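Local coordinates for protein thermophilic dibenzothiophene desulfurization enzyme C (Paenibacillus sp. A11-2, PDB 5XDC) that probably catalyses the oxidation of dibenzothiophene to its 5-oxide and then its 5,5-dioxide, using FMNH2 and molecular oxygen, at residues L66-S69 and W70-Y74; A270-Y273 and S274-S278; A392-I395 and R396-G399. One frame throughout, in Å; residues are numbered along the deposited sequence.

Contact 1: residues L66-S69 and W70-Y74; sequences LGES and WPTVY
Glu68 reaches forward to Thr72 at the N-terminus of helix 70-83, part of the helical N-terminal domain of the acyl-CoA dehydrogenase fold. The chain bends about CB-CG (chi2 -74°), which brings OE1 beside the first turn, where two donors grip it. Thr72 OG1 donates a hydrogen bond to Glu68 OE1 over 2.7 Å, from above the carboxylate plane. Ser69 N takes the anti lone pair of the same Glu68 OE1 at 3.0 Å. The side chains of Glu68 and Thr72 cross at about a right angle, with Thr72 CG2 lying 3.8 Å from Glu68 CD. Two bonds on one oxygen restrain the turning of the carboxylate, and its negative charge would probably be eased by its place at a helix N-terminus.

Ser69 follows at the N-cap position. A chi1 of 67° tucks its OG over its own backbone toward the proline ring, 3.4 Å from Pro71 CD. Pro71, in the first turn, has no N-H to offer, while Trp70 N is bonded to the side chain of Gln321 on helix 293-324. The indole of Trp70 packs on Phe95 and meets Trp324 edge-to-face, lying among helices 85-104, 247-276 and 293-324. The carbonyl of Ser69 opens the helical ladder: Val73 N bonds to Ser69 O at 3.1 Å, nearly straight at 167° and in the carbonyl plane. Beside that bond, Val73 CG2 rests 3.4 Å from Ser69 O.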
loop_
_atom_site.group_PDB
_atom_site.type_symbol
_atom_site.label_atom_id
_atom_site.label_comp_id
_atom_site.label_asym_id
_atom_site.label_seq_id
_atom_site.Cartn_x
_atom_site.Cartn_y
_atom_site.Cartn_z
ATOM N N LEU B 66 -24.218 -15.598 33.262
ATOM C CA LEU B 66 -25.045 -14.583 32.618
ATOM C C LEU B 66 -25.822 -15.102 31.415
ATOM O O LEU B 66 -26.751 -14.422 30.964
ATOM C CB LEU B 66 -24.172 -13.390 32.180
ATOM C CG LEU B 66 -23.464 -12.662 33.329
ATOM C CD1 LEU B 66 -22.525 -11.569 32.833
ATOM C CD2 LEU B 66 -24.465 -12.065 34.292
ATOM N N GLY B 67 -25.483 -16.280 30.895
ATOM C CA GLY B 67 -26.169 -16.840 29.743
ATOM C C GLY B 67 -26.097 -15.975 28.512
ATOM O O GLY B 67 -27.061 -15.925 27.736
ATOM N N GLU B 68 -24.982 -15.279 28.317
ATOM C CA GLU B 68 -24.810 -14.398 27.176
ATOM C C GLU B 68 -24.162 -15.147 26.016
ATOM O O GLU B 68 -23.876 -16.344 26.087
ATOM C CB GLU B 68 -24.002 -13.173 27.589
ATOM C CG GLU B 68 -24.851 -11.995 27.947
ATOM C CD GLU B 68 -25.467 -11.319 26.719
ATOM O OE1 GLU B 68 -25.267 -11.799 25.566
ATOM O OE2 GLU B 68 -26.144 -10.299 26.917
ATOM N N SER B 69 -23.928 -14.428 24.916
ATOM C CA SER B 69 -23.492 -15.012 23.662
ATOM C C SER B 69 -22.089 -14.539 23.294
ATOM O O SER B 69 -21.591 -13.535 23.810
ATOM C CB SER B 69 -24.452 -14.625 22.538
ATOM O OG SER B 69 -24.347 -13.221 22.318
ATOM N N TRP B 70 -21.487 -15.260 22.360
ATOM C CA TRP B 70 -20.178 -14.858 21.848
ATOM C C TRP B 70 -20.183 -13.466 21.225
ATOM O O TRP B 70 -19.234 -12.701 21.482
ATOM C CB TRP B 70 -19.678 -15.920 20.866
ATOM C CG TRP B 70 -19.021 -17.076 21.534
ATOM C CD1 TRP B 70 -19.509 -18.346 21.662
ATOM C CD2 TRP B 70 -17.736 -17.075 22.169
ATOM N NE1 TRP B 70 -18.605 -19.133 22.327
ATOM C CE2 TRP B 70 -17.513 -18.375 22.661
ATOM C CE3 TRP B 70 -16.761 -16.096 22.374
ATOM C CZ2 TRP B 70 -16.346 -18.728 23.326
ATOM C CZ3 TRP B 70 -15.599 -16.448 23.043
ATOM C CH2 TRP B 70 -15.408 -17.747 23.524
ATOM N N PRO B 71 -21.189 -13.052 20.442
ATOM C CA PRO B 71 -21.216 -11.646 19.996
ATOM C C PRO B 71 -21.034 -10.631 21.120
ATOM O O PRO B 71 -20.277 -9.663 20.970
ATOM C CB PRO B 71 -22.596 -11.542 19.320
ATOM C CG PRO B 71 -22.788 -12.890 18.727
ATOM C CD PRO B 71 -22.209 -13.858 19.751
ATOM N N THR B 72 -21.700 -10.830 22.260
ATOM C CA THR B 72 -21.526 -9.939 23.400
ATOM C C THR B 72 -20.103 -10.005 23.951
ATOM O O THR B 72 -19.504 -8.971 24.274
ATOM C CB THR B 72 -22.541 -10.300 24.487
ATOM O OG1 THR B 72 -23.858 -10.092 23.956
ATOM C CG2 THR B 72 -22.355 -9.441 25.713
ATOM N N VAL B 73 -19.574 -11.216 24.116
ATOM C CA VAL B 73 -18.204 -11.388 24.595
ATOM C C VAL B 73 -17.226 -10.645 23.687
ATOM O O VAL B 73 -16.379 -9.879 24.156
ATOM C CB VAL B 73 -17.858 -12.884 24.675
ATOM C CG1 VAL B 73 -16.383 -13.075 25.001
ATOM C CG2 VAL B 73 -18.738 -13.593 25.718
ATOM N N TYR B 74 -17.323 -10.879 22.382
ATOM C CA TYR B 74 -16.392 -10.249 21.448
ATOM C C TYR B 74 -16.479 -8.726 21.512
ATOM O O TYR B 74 -15.451 -8.035 21.476
ATOM C CB TYR B 74 -16.656 -10.759 20.031
ATOM C CG TYR B 74 -16.168 -12.164 19.761
ATOM C CD1 TYR B 74 -14.817 -12.489 19.888
ATOM C CD2 TYR B 74 -17.045 -13.172 19.359
ATOM C CE1 TYR B 74 -14.355 -13.773 19.636
ATOM C CE2 TYR B 74 -16.594 -14.449 19.081
ATOM C CZ TYR B 74 -15.247 -14.751 19.222
ATOM O OH TYR B 74 -14.803 -16.016 18.962
#

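Contact 2: residues A270-Y273 and S274-S278; sequences AAHY and SRSHS. With SO4 (sulfate ion), chain L.
Tyr273 O is gripped twice by His277: the backbone N of His277 donates to it at 2.8 Å, and His277 ND1 donates at 3.1 Å, lying in the carbonyl plane on a lone pair. The second bond runs in the plane of the imidazole and so fixes its rotation. Held this way, the imidazole makes an offset stack on one face of the Tyr273 ring, centroids 4.2 Å apart and planes at 17°. A chi1 of -178° swings the phenol ring out beside the imidazole. Replacing Tyr273 by alanine would probably leave His277 without its stacking partner and open a gap beside Phe373 and Arg366.

One residue back, Ser276 OG and Ser276 N reach His272 O from opposite faces of its plane, the hydroxyl at 3.0 Å. Arg275 lays its guanidinium over the carbonyl of Ala271, and Arg275 NH1 bonds to Leu403 O of the second subunit. The edge of the guanidinium meets a sulfate, probably from the crystallisation liquor, through NE and NH2; the nearest oxygen is less surely placed. The whole is a helix C-terminus, that of helix 247-276, with side chains bonding to its last carbonyls beside Arg366, an FMN-binding residue.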
loop_
_atom_site.group_PDB
_atom_site.type_symbol
_atom_site.label_atom_id
_atom_site.label_comp_id
_atom_site.label_asym_id
_atom_site.label_seq_id
_atom_site.Cartn_x
_atom_site.Cartn_y
_atom_site.Cartn_z
ATOM N N ALA B 270 -6.169 9.671 18.817
ATOM C CA ALA B 270 -5.567 10.584 17.860
ATOM C C ALA B 270 -6.515 11.739 17.559
ATOM O O ALA B 270 -6.113 12.908 17.581
ATOM C CB ALA B 270 -5.195 9.830 16.589
ATOM N N ALA B 271 -7.787 11.427 17.286
ATOM C CA ALA B 271 -8.750 12.474 16.959
ATOM C C ALA B 271 -8.835 13.498 18.082
ATOM O O ALA B 271 -8.849 14.715 17.839
ATOM C CB ALA B 271 -10.122 11.853 16.695
ATOM N N HIS B 272 -8.875 13.017 19.323
ATOM C CA HIS B 272 -8.894 13.909 20.478
ATOM C C HIS B 272 -7.680 14.828 20.496
ATOM O O HIS B 272 -7.812 16.037 20.731
ATOM C CB HIS B 272 -8.962 13.083 21.761
ATOM C CG HIS B 272 -8.949 13.911 23.008
ATOM N ND1 HIS B 272 -7.787 14.222 23.681
ATOM C CD2 HIS B 272 -9.953 14.504 23.695
ATOM C CE1 HIS B 272 -8.077 14.967 24.734
ATOM N NE2 HIS B 272 -9.384 15.151 24.766
ATOM N N TYR B 273 -6.493 14.280 20.230
ATOM C CA TYR B 273 -5.283 15.091 20.172
ATOM C C TYR B 273 -5.366 16.118 19.052
ATOM O O TYR B 273 -5.019 17.288 19.239
ATOM C CB TYR B 273 -4.056 14.205 19.978
ATOM C CG TYR B 273 -2.777 14.995 19.956
ATOM C CD1 TYR B 273 -2.306 15.570 18.783
ATOM C CD2 TYR B 273 -2.030 15.170 21.121
ATOM C CE1 TYR B 273 -1.142 16.298 18.761
ATOM C CE2 TYR B 273 -0.865 15.904 21.112
ATOM C CZ TYR B 273 -0.425 16.468 19.938
ATOM O OH TYR B 273 0.744 17.187 19.951
ATOM N N SER B 274 -5.806 15.688 17.870
ATOM C CA SER B 274 -5.893 16.596 16.733
ATOM C C SER B 274 -6.814 17.772 17.040
ATOM O O SER B 274 -6.498 18.923 16.720
ATOM C CB SER B 274 -6.382 15.832 15.502
ATOM O OG SER B 274 -5.355 15.013 14.957
ATOM N N ARG B 275 -7.959 17.501 17.660
ATOM C CA ARG B 275 -8.914 18.565 17.936
ATOM C C ARG B 275 -8.362 19.571 18.939
ATOM O O ARG B 275 -8.688 20.761 18.857
ATOM C CB ARG B 275 -10.222 17.978 18.445
ATOM C CG ARG B 275 -11.063 17.348 17.334
ATOM C CD ARG B 275 -12.428 16.936 17.808
ATOM N NE ARG B 275 -12.370 15.916 18.850
ATOM C CZ ARG B 275 -12.514 14.605 18.669
ATOM N NH1 ARG B 275 -12.734 14.089 17.462
ATOM N NH2 ARG B 275 -12.425 13.803 19.723
ATOM N N SER B 276 -7.526 19.131 19.876
ATOM C CA SER B 276 -7.077 20.014 20.946
ATOM C C SER B 276 -5.667 20.538 20.731
ATOM O O SER B 276 -5.225 21.397 21.497
ATOM C CB SER B 276 -7.167 19.297 22.299
ATOM O OG SER B 276 -6.356 18.139 22.317
ATOM N N HIS B 277 -4.962 20.052 19.710
ATOM C CA HIS B 277 -3.673 20.594 19.290
ATOM C C HIS B 277 -3.705 20.736 17.766
ATOM O O HIS B 277 -3.014 20.017 17.040
ATOM C CB HIS B 277 -2.532 19.702 19.748
ATOM C CG HIS B 277 -2.617 19.314 21.190
ATOM N ND1 HIS B 277 -3.441 18.308 21.643
ATOM C CD2 HIS B 277 -1.997 19.812 22.285
ATOM C CE1 HIS B 277 -3.319 18.196 22.954
ATOM N NE2 HIS B 277 -2.451 19.102 23.368
ATOM N N SER B 278 -4.515 21.677 17.280
ATOM C CA SER B 278 -4.815 21.784 15.852
ATOM C C SER B 278 -3.957 22.831 15.142
ATOM O O SER B 278 -4.443 23.533 14.248
ATOM C CB SER B 278 -6.301 22.083 15.657
ATOM O OG SER B 278 -6.669 23.283 16.310
HETATM S S SO4 L . -12.832 16.357 22.535
HETATM O O1 SO4 L . -13.113 17.497 21.667
HETATM O O2 SO4 L . -14.049 15.614 22.840
HETATM O O3 SO4 L . -11.907 15.464 21.848
HETATM O O4 SO4 L . -12.245 16.844 23.781
#

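Contact 3: residues A392-I395 and R396-G399; sequences AYKI and REVG
Arg396 lays its aliphatic chain beside the ring of Tyr393, one turn earlier on the alpha-helix 391-404, the last helix of the chain. With CG anti to the backbone N (chi1 -172°) and the chain extended to NE, Arg396 CD comes 4.0 Å from Tyr393 CE1, and the guanidinium plane stands 29° from the ring plane. Both residues face neighbouring subunits: the hydroxyl of Tyr393 bonds to Asp292 of the third subunit, whose Tyr294 meets the ring edge-to-face, while Arg396 makes a long, weak ion pair with Glu291 of the second.

Glu397 carries the charged contact. Lys394 curls back on itself, bringing NZ to the syn lone pair of Glu397 OE1 in a salt bridge of 2.8 Å. Lys394 NZ also donates to the carbonyl of Tyr413, so Lys394 links Glu397, three residues on, with the C-terminal tail, where Tyr413 is an FMN-binding residue. Glu397 CD comes within 3.0 Å of Tyr393 O, a close approach with no hydrogen bond between the oxygens; that carbonyl accepts the backbone N-H of Glu397 instead.

Val398 is buried where helix 331-363 and the second subunit meet, on Ala342 and Ser343 of the helix and on Gly300 of the second subunit. Val398 N bonds to Lys394 O at 3.0 Å, and Val398 CG2 lies 3.4 Å from the same oxygen. Gly399 continues the ladder, its N donating to Ile395 O at 2.9 Å with an N-H...O angle of 160°.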
loop_
_atom_site.group_PDB
_atom_site.type_symbol
_atom_site.label_atom_id
_atom_site.label_comp_id
_atom_site.label_asym_id
_atom_site.label_seq_id
_atom_site.Cartn_x
_atom_site.Cartn_y
_atom_site.Cartn_z
ATOM N N ALA B 392 1.238 -14.042 7.578
ATOM C CA ALA B 392 1.515 -14.592 6.256
ATOM C C ALA B 392 0.894 -15.977 6.073
ATOM O O ALA B 392 0.472 -16.323 4.964
ATOM C CB ALA B 392 3.021 -14.669 6.009
ATOM N N TYR B 393 0.853 -16.797 7.128
ATOM C CA TYR B 393 0.252 -18.119 6.971
ATOM C C TYR B 393 -1.268 -18.098 7.100
ATOM O O TYR B 393 -1.934 -18.965 6.513
ATOM C CB TYR B 393 0.910 -19.122 7.932
ATOM C CG TYR B 393 2.229 -19.525 7.328
ATOM C CD1 TYR B 393 2.282 -20.483 6.320
ATOM C CD2 TYR B 393 3.394 -18.871 7.669
ATOM C CE1 TYR B 393 3.468 -20.808 5.696
ATOM C CE2 TYR B 393 4.591 -19.189 7.062
ATOM C CZ TYR B 393 4.624 -20.161 6.073
ATOM O OH TYR B 393 5.810 -20.487 5.450
ATOM N N LYS B 394 -1.843 -17.110 7.784
ATOM C CA LYS B 394 -3.287 -16.910 7.687
ATOM C C LYS B 394 -3.669 -16.543 6.261
ATOM O O LYS B 394 -4.668 -17.043 5.727
ATOM C CB LYS B 394 -3.750 -15.836 8.669
ATOM C CG LYS B 394 -3.696 -16.277 10.125
ATOM C CD LYS B 394 -4.835 -17.260 10.472
ATOM C CE LYS B 394 -4.449 -18.157 11.649
ATOM N NZ LYS B 394 -3.428 -19.157 11.242
ATOM N N ILE B 395 -2.851 -15.710 5.612
ATOM C CA ILE B 395 -3.088 -15.348 4.215
ATOM C C ILE B 395 -2.987 -16.585 3.325
ATOM O O ILE B 395 -3.853 -16.826 2.470
ATOM C CB ILE B 395 -2.114 -14.228 3.786
ATOM C CG1 ILE B 395 -2.513 -12.914 4.466
ATOM C CG2 ILE B 395 -2.074 -14.087 2.275
ATOM C CD1 ILE B 395 -1.415 -11.849 4.469
ATOM N N ARG B 396 -1.934 -17.396 3.515
ATOM C CA ARG B 396 -1.797 -18.629 2.740
ATOM C C ARG B 396 -2.995 -19.551 2.947
ATOM O O ARG B 396 -3.475 -20.173 1.995
ATOM C CB ARG B 396 -0.506 -19.369 3.105
ATOM C CG ARG B 396 -0.207 -20.568 2.180
ATOM C CD ARG B 396 1.008 -21.376 2.627
ATOM N NE ARG B 396 1.407 -22.356 1.611
ATOM C CZ ARG B 396 0.791 -23.517 1.400
ATOM N NH1 ARG B 396 -0.259 -23.874 2.130
ATOM N NH2 ARG B 396 1.225 -24.332 0.451
ATOM N N GLU B 397 -3.483 -19.649 4.180
ATOM C CA GLU B 397 -4.617 -20.518 4.471
ATOM C C GLU B 397 -5.876 -20.051 3.745
ATOM O O GLU B 397 -6.610 -20.864 3.169
ATOM C CB GLU B 397 -4.819 -20.596 5.985
ATOM C CG GLU B 397 -3.716 -21.416 6.668
ATOM C CD GLU B 397 -3.455 -21.049 8.137
ATOM O OE1 GLU B 397 -4.184 -20.223 8.736
ATOM O OE2 GLU B 397 -2.485 -21.609 8.684
ATOM N N VAL B 398 -6.143 -18.751 3.745
ATOM C CA VAL B 398 -7.300 -18.266 3.001
ATOM C C VAL B 398 -7.103 -18.491 1.504
ATOM O O VAL B 398 -8.044 -18.850 0.791
ATOM C CB VAL B 398 -7.566 -16.791 3.332
ATOM C CG1 VAL B 398 -8.700 -16.240 2.490
ATOM C CG2 VAL B 398 -7.902 -16.636 4.826
ATOM N N GLY B 399 -5.885 -18.286 0.996
ATOM C CA GLY B 399 -5.654 -18.500 -0.427
ATOM C C GLY B 399 -5.785 -19.957 -0.830
ATOM O O GLY B 399 -6.319 -20.274 -1.900
#

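All three contacts are local, but they sample different places: contact 1 a helix start, contact 2 a helix end, contact 3 the first two turns of a helix. Contact 3 is the most buried, wedged between helix 331-363 and two other subunits. Contact 2, about 30 Å from the chain centre, is partly open to solvent yet touches the second subunit too; no other chain touches contact 1. Contact 1 packs on helix 247-276, whose end is contact 2, and contacts 2 and 3 both pack on helix 331-363. Their chemistry differs: a carboxylate serves the helix start at 66-74, ring stacking and doubly bonded carbonyls finish the helix at 270-278, and 392-399 adds a salt bridge to a backbone ladder.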